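Long-range contacts in histidine kinase (Paraburkholderia phymatum, PDB 6NB0), which probably transfers phosphate from ATP to a protein histidine, as a phosphorelay sensor kinase: residues F133-L138 with Q167-D172; V197-D202 with A210-Q215; A54-D59 with L251-R256; A264-E269 with T277-A282. One frame throughout, in Å; residues are numbered along the deposited sequence.

Contact 1 (F133-L138 with Q167-D172); sequences FALRPL and QQMDGD
Phe-133 and Met-169 form the hydrogen-bonded pair of a short two-stranded antiparallel sheet, strand 131-134 against strand 168-171, set at the margin of the kinase's larger mixed sheet. Met-169 N reaches Phe-133 O at 3.0 Å, and the return bond, Phe-133 N to Met-169 O, is also 3.0 Å. A third bond, Leu-135 N to Gln-167 O (3.0 Å), is almost straight at its hydrogen (173°) and ties the first turn of helix 135-154 to the strand pair; one water also bridges Gln-167 O to Arg-136 N. With CG held between backbone N and carbonyl carbon (chi1 67°), the Phe-133 ring lies beside the extended Met-169 chain, and CZ meets SD at 4.1 Å in an oblique Met-aromatic contact. Leu-135 CG packs on Met-169 CB (3.9 Å) from the helix. On the other face, the bent Gln-168 chain lays its amide along the Phe-133 to Ala-134 backbone, NE2 3.5 Å from Ala-134 CB. Phe-133 continues onto Leu-176 of helix 173-189, and Met-169 onto Leu-208. Such a small strand pair beside the main sheet fits the alpha/beta sandwich of histidine-kinase catalytic domains.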
loop_
_atom_site.group_PDB
_atom_site.type_symbol
_atom_site.label_atom_id
_atom_site.label_comp_id
_atom_site.label_asym_id
_atom_site.label_seq_id
_atom_site.Cartn_x
_atom_site.Cartn_y
_atom_site.Cartn_z
ATOM N N PHE A 133 -2.874 8.359 -23.826
ATOM C CA PHE A 133 -3.018 9.598 -23.076
ATOM C C PHE A 133 -1.908 10.546 -23.491
ATOM O O PHE A 133 -0.862 10.132 -24.006
ATOM C CB PHE A 133 -2.964 9.370 -21.544
ATOM C CG PHE A 133 -1.620 8.919 -21.064
ATOM C CD1 PHE A 133 -0.660 9.845 -20.667
ATOM C CD2 PHE A 133 -1.296 7.568 -21.050
ATOM C CE1 PHE A 133 0.596 9.439 -20.253
ATOM C CE2 PHE A 133 -0.028 7.146 -20.635
ATOM C CZ PHE A 133 0.908 8.075 -20.233
ATOM N N ALA A 134 -2.131 11.824 -23.211
ATOM C CA ALA A 134 -1.162 12.871 -23.519
ATOM C C ALA A 134 -0.037 12.911 -22.482
ATOM O O ALA A 134 -0.276 13.031 -21.274
ATOM C CB ALA A 134 -1.882 14.221 -23.608
ATOM N N LEU A 135 1.208 12.818 -22.971
ATOM C CA LEU A 135 2.372 12.768 -22.091
ATOM C C LEU A 135 2.619 14.098 -21.392
ATOM O O LEU A 135 2.966 14.128 -20.208
ATOM C CB LEU A 135 3.612 12.368 -22.899
ATOM C CG LEU A 135 3.738 10.854 -23.151
ATOM C CD1 LEU A 135 4.789 10.550 -24.248
ATOM C CD2 LEU A 135 4.101 10.164 -21.828
ATOM N N ARG A 136 2.476 15.213 -22.108
ATOM C CA ARG A 136 2.887 16.476 -21.487
ATOM C C ARG A 136 1.997 16.883 -20.306
ATOM O O ARG A 136 2.530 17.325 -19.276
ATOM C CB ARG A 136 2.931 17.590 -22.533
ATOM C CG ARG A 136 3.214 18.965 -21.940
ATOM C CD ARG A 136 4.564 18.988 -21.240
ATOM N NE ARG A 136 4.924 20.311 -20.723
ATOM C CZ ARG A 136 5.539 21.252 -21.440
ATOM N NH1 ARG A 136 5.847 21.027 -22.720
ATOM N NH2 ARG A 136 5.849 22.419 -20.885
ATOM N N PRO A 137 0.660 16.773 -20.384
ATOM C CA PRO A 137 -0.135 17.039 -19.172
ATOM C C PRO A 137 0.210 16.110 -18.024
ATOM O O PRO A 137 0.117 16.514 -16.854
ATOM C CB PRO A 137 -1.585 16.849 -19.644
ATOM C CG PRO A 137 -1.542 17.119 -21.153
ATOM C CD PRO A 137 -0.213 16.495 -21.542
ATOM N N LEU A 138 0.640 14.879 -18.314
ATOM C CA LEU A 138 1.088 14.013 -17.218
ATOM C C LEU A 138 2.344 14.563 -16.536
ATOM O O LEU A 138 2.449 14.550 -15.301
ATOM C CB LEU A 138 1.325 12.589 -17.732
ATOM C CG LEU A 138 1.876 11.667 -16.642
ATOM C CD1 LEU A 138 0.936 11.600 -15.443
ATOM C CD2 LEU A 138 2.153 10.267 -17.198
ATOM N N GLN A 167 2.602 14.740 -27.913
ATOM C CA GLN A 167 2.872 13.306 -28.004
ATOM C C GLN A 167 1.962 12.516 -27.080
ATOM O O GLN A 167 1.665 12.942 -25.967
ATOM C CB GLN A 167 4.332 13.002 -27.637
ATOM C CG GLN A 167 5.326 13.323 -28.745
ATOM C CD GLN A 167 5.765 14.787 -28.756
ATOM O OE1 GLN A 167 5.218 15.629 -28.031
ATOM N NE2 GLN A 167 6.767 15.088 -29.577
ATOM N N GLN A 168 1.539 11.348 -27.544
ATOM C CA GLN A 168 0.740 10.439 -26.740
ATOM C C GLN A 168 1.477 9.124 -26.525
ATOM O O GLN A 168 2.397 8.756 -27.274
ATOM C CB GLN A 168 -0.617 10.157 -27.405
ATOM C CG GLN A 168 -1.469 11.421 -27.622
ATOM C CD GLN A 168 -2.775 11.384 -26.833
ATOM O OE1 GLN A 168 -3.366 10.316 -26.650
ATOM N NE2 GLN A 168 -3.232 12.549 -26.370
ATOM N N MET A 169 1.020 8.399 -25.511
ATOM C CA MET A 169 1.554 7.093 -25.160
ATOM C C MET A 169 0.399 6.176 -24.795
ATOM O O MET A 169 -0.482 6.571 -24.028
ATOM C CB MET A 169 2.519 7.206 -23.974
ATOM C CG MET A 169 2.871 5.891 -23.312
ATOM S SD MET A 169 4.054 6.147 -21.968
ATOM C CE MET A 169 4.656 4.472 -21.788
ATOM N N ASP A 170 0.424 4.955 -25.320
ATOM C CA ASP A 170 -0.531 3.911 -24.944
ATOM C C ASP A 170 0.043 3.246 -23.697
ATOM O O ASP A 170 0.868 2.343 -23.774
ATOM C CB ASP A 170 -0.728 2.924 -26.086
ATOM C CG ASP A 170 -1.774 1.852 -25.768
ATOM O OD1 ASP A 170 -2.669 2.110 -24.933
ATOM O OD2 ASP A 170 -1.686 0.748 -26.348
ATOM N N GLY A 171 -0.379 3.712 -22.527
ATOM C CA GLY A 171 0.202 3.230 -21.292
ATOM C C GLY A 171 -0.819 3.203 -20.175
ATOM O O GLY A 171 -1.983 3.577 -20.345
ATOM N N ASP A 172 -0.366 2.748 -19.012
ATOM C CA ASP A 172 -1.221 2.715 -17.824
ATOM C C ASP A 172 -1.019 4.063 -17.149
ATOM O O ASP A 172 -0.068 4.255 -16.392
ATOM C CB ASP A 172 -0.838 1.550 -16.920
ATOM C CG ASP A 172 -1.755 1.399 -15.722
ATOM O OD1 ASP A 172 -2.256 2.411 -15.207
ATOM O OD2 ASP A 172 -1.961 0.255 -15.277
HETATM O O HOH W 1 1.586 15.471 -24.746
#

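Contact 2 (V197-D202 with A210-Q215); sequences VTLDAD and ATVSWQ
Val-197 and Val-212 cross at a slant on the buried face of two paired strands, their CG1 methyls meeting at 3.5 Å. Both valines hold CG1 anti to the backbone N (chi1 174° and 170°), which turns these methyls toward each other. The second branch of Val-197, CG2, runs alongside Trp-214 and touches its CB at 3.9 Å; the indole itself leads off, its NE1 bonded to Ala-190 O. Further along, Leu-199 slants across Val-212 from the other side, CD1 to CG2 3.8 Å, and Ala-201 with Ala-210 closes the apolar row. These residues belong to the beta hairpin of strands 196-204 and 207-214, whose apolar side packs on Leu-183 and Ala-187 of helix 173-189, as the sheet and helix layers do in the alpha/beta sandwich of histidine-kinase catalytic domains. Four backbone bonds at the Thr-198/Ser-213 and Asp-200/Thr-211 pairs hold the register, Asp-200 N to Thr-211 O being the shortest at 2.7 Å. The polar side chains of these pairs stand on the opposite, partly exposed face. There a water 2.7 Å from Thr-198 OG1 makes a weak bond to Ser-213 O. Asp-200 OD1 instead accepts from Asn-161 ND2 of the adjoining strand.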
loop_
_atom_site.group_PDB
_atom_site.type_symbol
_atom_site.label_atom_id
_atom_site.label_comp_id
_atom_site.label_asym_id
_atom_site.label_seq_id
_atom_site.Cartn_x
_atom_site.Cartn_y
_atom_site.Cartn_z
ATOM N N VAL A 197 15.723 20.310 -8.479
ATOM C CA VAL A 197 15.459 18.963 -8.994
ATOM C C VAL A 197 14.872 19.093 -10.393
ATOM O O VAL A 197 13.864 19.776 -10.587
ATOM C CB VAL A 197 14.512 18.184 -8.063
ATOM C CG1 VAL A 197 14.117 16.825 -8.694
ATOM C CG2 VAL A 197 15.184 17.966 -6.684
ATOM N N THR A 198 15.507 18.463 -11.380
ATOM C CA THR A 198 15.079 18.602 -12.768
ATOM C C THR A 198 14.509 17.277 -13.254
ATOM O O THR A 198 15.167 16.236 -13.128
ATOM C CB THR A 198 16.251 19.030 -13.656
ATOM O OG1 THR A 198 16.708 20.328 -13.258
ATOM C CG2 THR A 198 15.851 19.034 -15.145
ATOM N N LEU A 199 13.292 17.320 -13.807
ATOM C CA LEU A 199 12.717 16.200 -14.542
ATOM C C LEU A 199 12.936 16.451 -16.031
ATOM O O LEU A 199 12.423 17.444 -16.572
ATOM C CB LEU A 199 11.224 16.073 -14.224
ATOM C CG LEU A 199 10.416 15.048 -15.038
ATOM C CD1 LEU A 199 10.992 13.652 -14.872
ATOM C CD2 LEU A 199 8.964 15.070 -14.582
ATOM N N ASP A 200 13.735 15.600 -16.675
ATOM C CA ASP A 200 13.935 15.617 -18.128
ATOM C C ASP A 200 13.083 14.507 -18.726
ATOM O O ASP A 200 13.104 13.386 -18.212
ATOM C CB ASP A 200 15.395 15.341 -18.508
ATOM C CG ASP A 200 16.312 16.487 -18.207
ATOM O OD1 ASP A 200 15.827 17.614 -18.039
ATOM O OD2 ASP A 200 17.532 16.255 -18.161
ATOM N N ALA A 201 12.366 14.788 -19.817
ATOM C CA ALA A 201 11.552 13.721 -20.410
ATOM C C ALA A 201 11.441 13.914 -21.910
ATOM O O ALA A 201 11.266 15.038 -22.379
ATOM C CB ALA A 201 10.147 13.673 -19.805
ATOM N N ASP A 202 11.526 12.815 -22.659
ATOM C CA ASP A 202 11.441 12.857 -24.118
ATOM C C ASP A 202 11.041 11.466 -24.594
ATOM O O ASP A 202 11.027 10.502 -23.820
ATOM C CB ASP A 202 12.776 13.313 -24.736
ATOM C CG ASP A 202 12.626 13.918 -26.138
ATOM O OD1 ASP A 202 11.502 13.943 -26.696
ATOM O OD2 ASP A 202 13.655 14.365 -26.696
ATOM N N ALA A 210 12.419 9.204 -18.969
ATOM C CA ALA A 210 12.250 10.239 -17.949
ATOM C C ALA A 210 13.410 10.122 -16.976
ATOM O O ALA A 210 13.660 9.034 -16.441
ATOM C CB ALA A 210 10.922 10.085 -17.203
ATOM N N THR A 211 14.119 11.230 -16.751
ATOM C CA THR A 211 15.283 11.243 -15.876
ATOM C C THR A 211 15.119 12.379 -14.886
ATOM O O THR A 211 14.771 13.498 -15.280
ATOM C CB THR A 211 16.581 11.421 -16.672
ATOM O OG1 THR A 211 16.754 10.293 -17.537
ATOM C CG2 THR A 211 17.772 11.525 -15.726
ATOM N N VAL A 212 15.338 12.089 -13.606
ATOM C CA VAL A 212 15.385 13.118 -12.573
ATOM C C VAL A 212 16.847 13.266 -12.171
ATOM O O VAL A 212 17.518 12.267 -11.890
ATOM C CB VAL A 212 14.487 12.764 -11.374
ATOM C CG1 VAL A 212 14.736 13.714 -10.228
ATOM C CG2 VAL A 212 13.002 12.812 -11.769
ATOM N N SER A 213 17.367 14.497 -12.219
ATOM C CA SER A 213 18.754 14.749 -11.867
ATOM C C SER A 213 18.825 15.881 -10.855
ATOM O O SER A 213 18.068 16.854 -10.936
ATOM C CB SER A 213 19.614 15.076 -13.098
ATOM O OG SER A 213 19.158 16.231 -13.772
ATOM N N TRP A 214 19.732 15.738 -9.890
ATOM C CA TRP A 214 19.804 16.716 -8.807
ATOM C C TRP A 214 21.083 16.520 -8.018
ATOM O O TRP A 214 21.666 15.431 -8.015
ATOM C CB TRP A 214 18.583 16.594 -7.873
ATOM C CG TRP A 214 18.636 15.502 -6.838
ATOM C CD1 TRP A 214 18.753 15.669 -5.482
ATOM C CD2 TRP A 214 18.511 14.076 -7.056
ATOM N NE1 TRP A 214 18.724 14.439 -4.844
ATOM C CE2 TRP A 214 18.586 13.450 -5.785
ATOM C CE3 TRP A 214 18.357 13.273 -8.193
ATOM C CZ2 TRP A 214 18.494 12.057 -5.624
ATOM C CZ3 TRP A 214 18.268 11.890 -8.032
ATOM C CH2 TRP A 214 18.340 11.298 -6.762
ATOM N N GLN A 215 21.527 17.599 -7.369
ATOM C CA GLN A 215 22.635 17.510 -6.425
ATOM C C GLN A 215 22.096 16.999 -5.092
ATOM O O GLN A 215 21.322 17.687 -4.421
ATOM C CB GLN A 215 23.318 18.870 -6.268
ATOM C CG GLN A 215 24.756 18.739 -5.829
ATOM C CD GLN A 215 25.659 18.225 -6.939
ATOM O OE1 GLN A 215 26.691 17.610 -6.675
ATOM N NE2 GLN A 215 25.277 18.484 -8.190
HETATM O O HOH W 2 18.704 20.080 -11.497
#

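Contact 3 (A54-D59 with L251-R256); sequences ALFMRD and LALCKR
Helix segments 54-59 and 252-256 cross steeply, their axes 76° apart and 8.6 Å from each other at closest approach, and the backbones come nearest where Phe-56 faces Leu-253 and Met-57 faces Ala-252. Helix 44-68 reaches into the HisKA phospho-acceptor region, and helix 252-260 packs on the mixed sheet, consistent with a contact between the dimerisation helices and the catalytic domain, as in other histidine kinases. No hydrogen bond joins the two segments; apolar packing does the work. The small Ala-252 permits the close approach, its CB resting 3.5 Å from Phe-56 O. Phe-56 is the central side chain of the contact: with CG anti to the carbonyl carbon (chi1 -79°), its ring reaches across to the start of helix 252-260. Leu-253 lies over one face in a CH-pi contact, CG 4.0 Å from the ring centroid and 20° off the normal, while its CD1 touches Phe-56 CD1 at 3.7 Å. Leu-126 and Arg-175 add to the packing round Phe-56, and Leu-253 passes on to Ala-178 and Leu-182 of helix 173-189. On the far side of helix 44-68, Arg-58 forms salt bridges with Asp-59 and Glu-122 of the second subunit, so this helix also lines the dimer interface. In the conformer described, Arg-256 crosses Phe-56 at about a right angle and its NH2 is hydrogen-bonded to Thr-123 OG1. Its aliphatic root also touches the ring: CB sits at the edge, near the plane, 3.7 Å from Phe-56 CD2.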
loop_
_atom_site.group_PDB
_atom_site.type_symbol
_atom_site.label_atom_id
_atom_site.label_comp_id
_atom_site.label_asym_id
_atom_site.label_seq_id
_atom_site.Cartn_x
_atom_site.Cartn_y
_atom_site.Cartn_z
ATOM N N ALA A 54 4.258 2.742 -0.620
ATOM C CA ALA A 54 4.521 1.815 0.474
ATOM C C ALA A 54 4.061 0.414 0.118
ATOM O O ALA A 54 4.693 -0.583 0.510
ATOM C CB ALA A 54 3.813 2.294 1.740
ATOM N N LEU A 55 2.949 0.330 -0.606
ATOM C CA LEU A 55 2.456 -0.956 -1.097
ATOM C C LEU A 55 3.519 -1.657 -1.933
ATOM O O LEU A 55 3.840 -2.829 -1.698
ATOM C CB LEU A 55 1.185 -0.727 -1.925
ATOM C CG LEU A 55 0.747 -1.766 -2.954
ATOM C CD1 LEU A 55 0.564 -3.046 -2.218
ATOM C CD2 LEU A 55 -0.576 -1.340 -3.587
ATOM N N PHE A 56 4.044 -0.966 -2.941
ATOM C CA PHE A 56 5.025 -1.586 -3.816
ATOM C C PHE A 56 6.308 -1.883 -3.066
ATOM O O PHE A 56 6.986 -2.868 -3.374
ATOM C CB PHE A 56 5.302 -0.693 -5.027
ATOM C CG PHE A 56 4.245 -0.793 -6.093
ATOM C CD1 PHE A 56 3.010 -0.164 -5.932
ATOM C CD2 PHE A 56 4.458 -1.562 -7.225
ATOM C CE1 PHE A 56 2.028 -0.283 -6.890
ATOM C CE2 PHE A 56 3.479 -1.684 -8.188
ATOM C CZ PHE A 56 2.260 -1.048 -8.022
ATOM N N MET A 57 6.653 -1.055 -2.070
ATOM C CA MET A 57 7.838 -1.372 -1.275
ATOM C C MET A 57 7.655 -2.680 -0.511
ATOM O O MET A 57 8.607 -3.457 -0.386
ATOM C CB MET A 57 8.178 -0.235 -0.308
ATOM C CG MET A 57 9.526 -0.477 0.364
ATOM S SD MET A 57 9.950 0.859 1.532
ATOM C CE MET A 57 9.483 0.056 3.027
ATOM N N ARG A 58 6.443 -2.949 -0.001
ATOM C CA ARG A 58 6.210 -4.226 0.683
ATOM C C ARG A 58 6.268 -5.407 -0.284
ATOM O O ARG A 58 6.718 -6.492 0.102
ATOM C CB ARG A 58 4.864 -4.238 1.416
ATOM C CG ARG A 58 4.528 -3.020 2.326
ATOM C CD ARG A 58 5.415 -2.927 3.533
ATOM N NE ARG A 58 4.974 -1.971 4.585
ATOM C CZ ARG A 58 5.155 -0.646 4.530
ATOM N NH1 ARG A 58 5.695 -0.090 3.452
ATOM N NH2 ARG A 58 4.792 0.141 5.543
ATOM N N ASP A 59 5.797 -5.225 -1.522
ATOM C CA ASP A 59 5.962 -6.258 -2.557
ATOM C C ASP A 59 7.432 -6.537 -2.811
ATOM O O ASP A 59 7.854 -7.693 -2.948
ATOM C CB ASP A 59 5.324 -5.813 -3.867
ATOM C CG ASP A 59 3.845 -6.016 -3.898
ATOM O OD1 ASP A 59 3.338 -6.730 -3.011
ATOM O OD2 ASP A 59 3.200 -5.476 -4.825
ATOM N N LEU A 251 12.022 2.800 -3.865
ATOM C CA LEU A 251 11.844 3.078 -5.291
ATOM C C LEU A 251 11.198 1.909 -6.038
ATOM O O LEU A 251 11.104 1.942 -7.270
ATOM C CB LEU A 251 13.193 3.454 -5.934
ATOM C CG LEU A 251 13.668 4.859 -5.514
ATOM C CD1 LEU A 251 15.141 5.136 -5.840
ATOM C CD2 LEU A 251 12.773 5.959 -6.086
ATOM N N ALA A 252 10.767 0.879 -5.310
ATOM C CA ALA A 252 10.199 -0.310 -5.924
ATOM C C ALA A 252 9.097 0.026 -6.930
ATOM O O ALA A 252 8.998 -0.613 -7.987
ATOM C CB ALA A 252 9.657 -1.223 -4.830
ATOM N N LEU A 253 8.245 1.012 -6.613
ATOM C CA LEU A 253 7.156 1.357 -7.528
ATOM C C LEU A 253 7.687 1.779 -8.899
ATOM O O LEU A 253 7.169 1.341 -9.929
ATOM C CB LEU A 253 6.275 2.459 -6.929
ATOM C CG LEU A 253 4.919 2.680 -7.621
ATOM C CD1 LEU A 253 3.922 3.304 -6.637
ATOM C CD2 LEU A 253 5.041 3.586 -8.815
ATOM N N CYS A 254 8.705 2.651 -8.934
ATOM C CA CYS A 254 9.332 3.017 -10.214
ATOM C C CYS A 254 9.819 1.794 -10.992
ATOM O O CYS A 254 9.587 1.673 -12.200
ATOM C CB CYS A 254 10.511 3.964 -9.968
ATOM S SG CYS A 254 10.030 5.475 -9.097
ATOM N N LYS A 255 10.539 0.903 -10.320
ATOM C CA LYS A 255 11.071 -0.285 -10.985
ATOM C C LYS A 255 9.949 -1.190 -11.489
ATOM O O LYS A 255 9.984 -1.670 -12.636
ATOM C CB LYS A 255 11.981 -1.050 -10.023
ATOM C CG LYS A 255 12.578 -2.346 -10.607
ATOM C CD LYS A 255 13.513 -3.009 -9.597
ATOM C CE LYS A 255 14.173 -4.263 -10.184
ATOM N NZ LYS A 255 13.263 -5.426 -10.111
ATOM N N ARG A 256 8.950 -1.450 -10.638
ATOM C CA ARG A 256 7.865 -2.347 -11.030
ATOM C C ARG A 256 7.095 -1.795 -12.221
ATOM O O ARG A 256 6.754 -2.537 -13.152
ATOM C CB ARG A 256 6.922 -2.570 -9.847
ATOM C CG ARG A 256 7.297 -3.753 -8.970
ATOM C CD ARG A 256 7.175 -5.037 -9.742
ATOM N NE ARG A 256 6.247 -5.977 -9.124
ATOM C CZ ARG A 256 5.482 -6.817 -9.809
ATOM N NH1 ARG A 256 5.526 -6.810 -11.136
ATOM N NH2 ARG A 256 4.666 -7.655 -9.169
#

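Contact 4 (A264-E269 with T277-A282); sequences AFEQGE and TLKFRA
Ala-264 and Arg-281 form the first hydrogen-bonded pair of an antiparallel hairpin, and the arginine folds back over its partner. Bent at chi3 (-56°), Arg-281 brings NH2 to 3.4 Å from Ala-264 CB, with one guanidinium face over Ala-264 N. In the backbone, Arg-281 N to Ala-264 O is 2.8 Å and Ala-264 N to Arg-281 O 3.0 Å. Glu-266 and Lys-279 pair next, Glu-266 N to Lys-279 O and Lys-279 N to Glu-266 O, both 2.8 Å; on the outer face their chains slant across each other, though Glu-266 is modelled in two conformers. Gly-268 N to Thr-277 O (3.0 Å) prolongs the ladder past the strand end, and a water joins Glu-266 O to Thr-277 OG1. On the other face, Phe-265 lies beside Leu-278, CE1 to CB 4.1 Å, and presents its edge to Phe-280 CA. Gln-267 runs extended alongside Leu-278, CG to CD2 3.6 Å, its amide held by Ser-248 N at OE1. Farther out, Phe-265 and Leu-278 pack on Leu-183 of helix 173-189, Phe-265 also on Ala-258 of helix 252-260, while strand 276-283 bonds along its other edge to strand 207-214.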
loop_
_atom_site.group_PDB
_atom_site.type_symbol
_atom_site.label_atom_id
_atom_site.label_comp_id
_atom_site.label_asym_id
_atom_site.label_seq_id
_atom_site.Cartn_x
_atom_site.Cartn_y
_atom_site.Cartn_z
ATOM N N ALA A 264 12.683 -0.116 -17.995
ATOM C CA ALA A 264 13.773 -0.349 -17.063
ATOM C C ALA A 264 13.881 0.846 -16.136
ATOM O O ALA A 264 13.457 1.956 -16.475
ATOM C CB ALA A 264 15.107 -0.571 -17.795
ATOM N N PHE A 265 14.491 0.615 -14.974
ATOM C CA PHE A 265 14.696 1.698 -14.012
ATOM C C PHE A 265 16.110 1.603 -13.456
ATOM O O PHE A 265 16.588 0.507 -13.170
ATOM C CB PHE A 265 13.675 1.612 -12.881
ATOM C CG PHE A 265 13.943 2.578 -11.770
ATOM C CD1 PHE A 265 13.756 3.921 -11.968
ATOM C CD2 PHE A 265 14.435 2.134 -10.538
ATOM C CE1 PHE A 265 14.027 4.838 -10.946
ATOM C CE2 PHE A 265 14.717 3.048 -9.515
ATOM C CZ PHE A 265 14.504 4.395 -9.716
ATOM N N GLU A 266 16.800 2.738 -13.345
ATOM C CA GLU A 266 18.164 2.754 -12.834
ATOM C C GLU A 266 18.264 3.828 -11.766
ATOM O O GLU A 266 17.961 5.002 -12.032
ATOM C CB GLU A 266 19.185 3.010 -13.950
ATOM C CG GLU A 266 19.148 1.981 -15.063
ATOM C CD GLU A 266 20.301 2.120 -16.033
ATOM O OE1 GLU A 266 20.579 3.252 -16.480
ATOM O OE2 GLU A 266 20.938 1.094 -16.336
ATOM N N GLN A 267 18.682 3.423 -10.568
ATOM C CA GLN A 267 18.987 4.346 -9.482
ATOM C C GLN A 267 20.501 4.534 -9.431
ATOM O O GLN A 267 21.246 3.587 -9.130
ATOM C CB GLN A 267 18.450 3.818 -8.152
ATOM C CG GLN A 267 18.716 4.762 -7.000
ATOM C CD GLN A 267 18.448 4.133 -5.671
ATOM O OE1 GLN A 267 18.008 2.979 -5.593
ATOM N NE2 GLN A 267 18.738 4.873 -4.598
ATOM N N GLY A 268 20.968 5.736 -9.771
ATOM C CA GLY A 268 22.388 6.011 -9.650
ATOM C C GLY A 268 22.794 6.144 -8.191
ATOM O O GLY A 268 21.966 6.213 -7.276
ATOM N N GLU A 269 24.097 6.203 -7.970
ATOM C CA GLU A 269 24.574 6.416 -6.614
ATOM C C GLU A 269 24.364 7.875 -6.213
ATOM O O GLU A 269 24.045 8.738 -7.041
ATOM C CB GLU A 269 26.041 6.009 -6.483
ATOM C CG GLU A 269 27.016 6.935 -7.180
ATOM C CD GLU A 269 28.463 6.694 -6.770
ATOM O OE1 GLU A 269 28.705 6.165 -5.661
ATOM O OE2 GLU A 269 29.365 7.036 -7.564
ATOM N N THR A 277 21.209 10.772 -10.428
ATOM C CA THR A 277 20.157 10.556 -11.403
ATOM C C THR A 277 19.322 9.354 -11.012
ATOM O O THR A 277 19.830 8.374 -10.456
ATOM C CB THR A 277 20.720 10.309 -12.814
ATOM O OG1 THR A 277 21.476 9.091 -12.818
ATOM C CG2 THR A 277 21.609 11.465 -13.260
ATOM N N LEU A 278 18.036 9.438 -11.341
ATOM C CA LEU A 278 17.135 8.294 -11.448
ATOM C C LEU A 278 16.668 8.248 -12.896
ATOM O O LEU A 278 16.224 9.275 -13.433
ATOM C CB LEU A 278 15.921 8.447 -10.523
ATOM C CG LEU A 278 16.179 8.718 -9.030
ATOM C CD1 LEU A 278 14.859 8.901 -8.258
ATOM C CD2 LEU A 278 17.021 7.571 -8.400
ATOM N N LYS A 279 16.777 7.089 -13.538
ATOM C CA LYS A 279 16.453 6.980 -14.955
ATOM C C LYS A 279 15.322 5.975 -15.098
ATOM O O LYS A 279 15.454 4.821 -14.669
ATOM C CB LYS A 279 17.659 6.551 -15.789
ATOM C CG LYS A 279 18.782 7.618 -15.855
ATOM C CD LYS A 279 19.958 7.102 -16.669
ATOM C CE LYS A 279 21.136 8.038 -16.554
ATOM N NZ LYS A 279 22.225 7.652 -17.513
ATOM N N PHE A 280 14.234 6.415 -15.723
ATOM C CA PHE A 280 13.033 5.620 -15.954
ATOM C C PHE A 280 12.831 5.469 -17.464
ATOM O O PHE A 280 12.935 6.447 -18.211
ATOM C CB PHE A 280 11.842 6.317 -15.262
ATOM C CG PHE A 280 10.506 5.629 -15.454
ATOM C CD1 PHE A 280 9.718 5.906 -16.563
ATOM C CD2 PHE A 280 10.027 4.736 -14.500
ATOM C CE1 PHE A 280 8.469 5.282 -16.725
ATOM C CE2 PHE A 280 8.777 4.101 -14.664
ATOM C CZ PHE A 280 8.011 4.378 -15.767
ATOM N N ARG A 281 12.579 4.241 -17.930
ATOM C CA ARG A 281 12.225 4.028 -19.327
ATOM C C ARG A 281 11.003 3.129 -19.412
ATOM O O ARG A 281 10.871 2.174 -18.641
ATOM C CB ARG A 281 13.335 3.324 -20.149
ATOM C CG ARG A 281 14.705 3.938 -20.210
ATOM C CD ARG A 281 15.552 3.110 -21.221
ATOM N NE ARG A 281 15.625 1.672 -20.917
ATOM C CZ ARG A 281 14.944 0.712 -21.554
ATOM N NH1 ARG A 281 14.117 1.014 -22.545
ATOM N NH2 ARG A 281 15.089 -0.562 -21.203
ATOM N N ALA A 282 10.149 3.393 -20.400
ATOM C CA ALA A 282 8.947 2.595 -20.618
ATOM C C ALA A 282 8.710 2.508 -22.113
ATOM O O ALA A 282 8.948 3.482 -22.827
ATOM C CB ALA A 282 7.725 3.213 -19.901
HETATM O O HOH W 3 20.465 6.595 -13.021
HETATM O O HOH W 4 20.604 8.394 -7.466
HETATM O O HOH W 5 23.547 9.004 -9.743
#

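Contacts 2 and 4 are hairpins of one mixed sheet, joined where strands 207-214 and 276-283 lie side by side; their centres are 10 Å apart, and Ala-210 O probably accepts from Phe-280 N. Each has an apolar face toward the helices and a more polar outer one, contact 4 being the more exposed. Contact 1 is a smaller, partly buried strand pair that reaches contact 4 through Met-169 CE and Ala-282 CB. Contact 3 differs in chemistry: a buried helix crossing without hydrogen bonds, closing the longest span of chain. It meets contact 4 where Cys-254 and Lys-255 pack on Phe-265, so helix 252-260 touches helix 44-68 as well as the sheet.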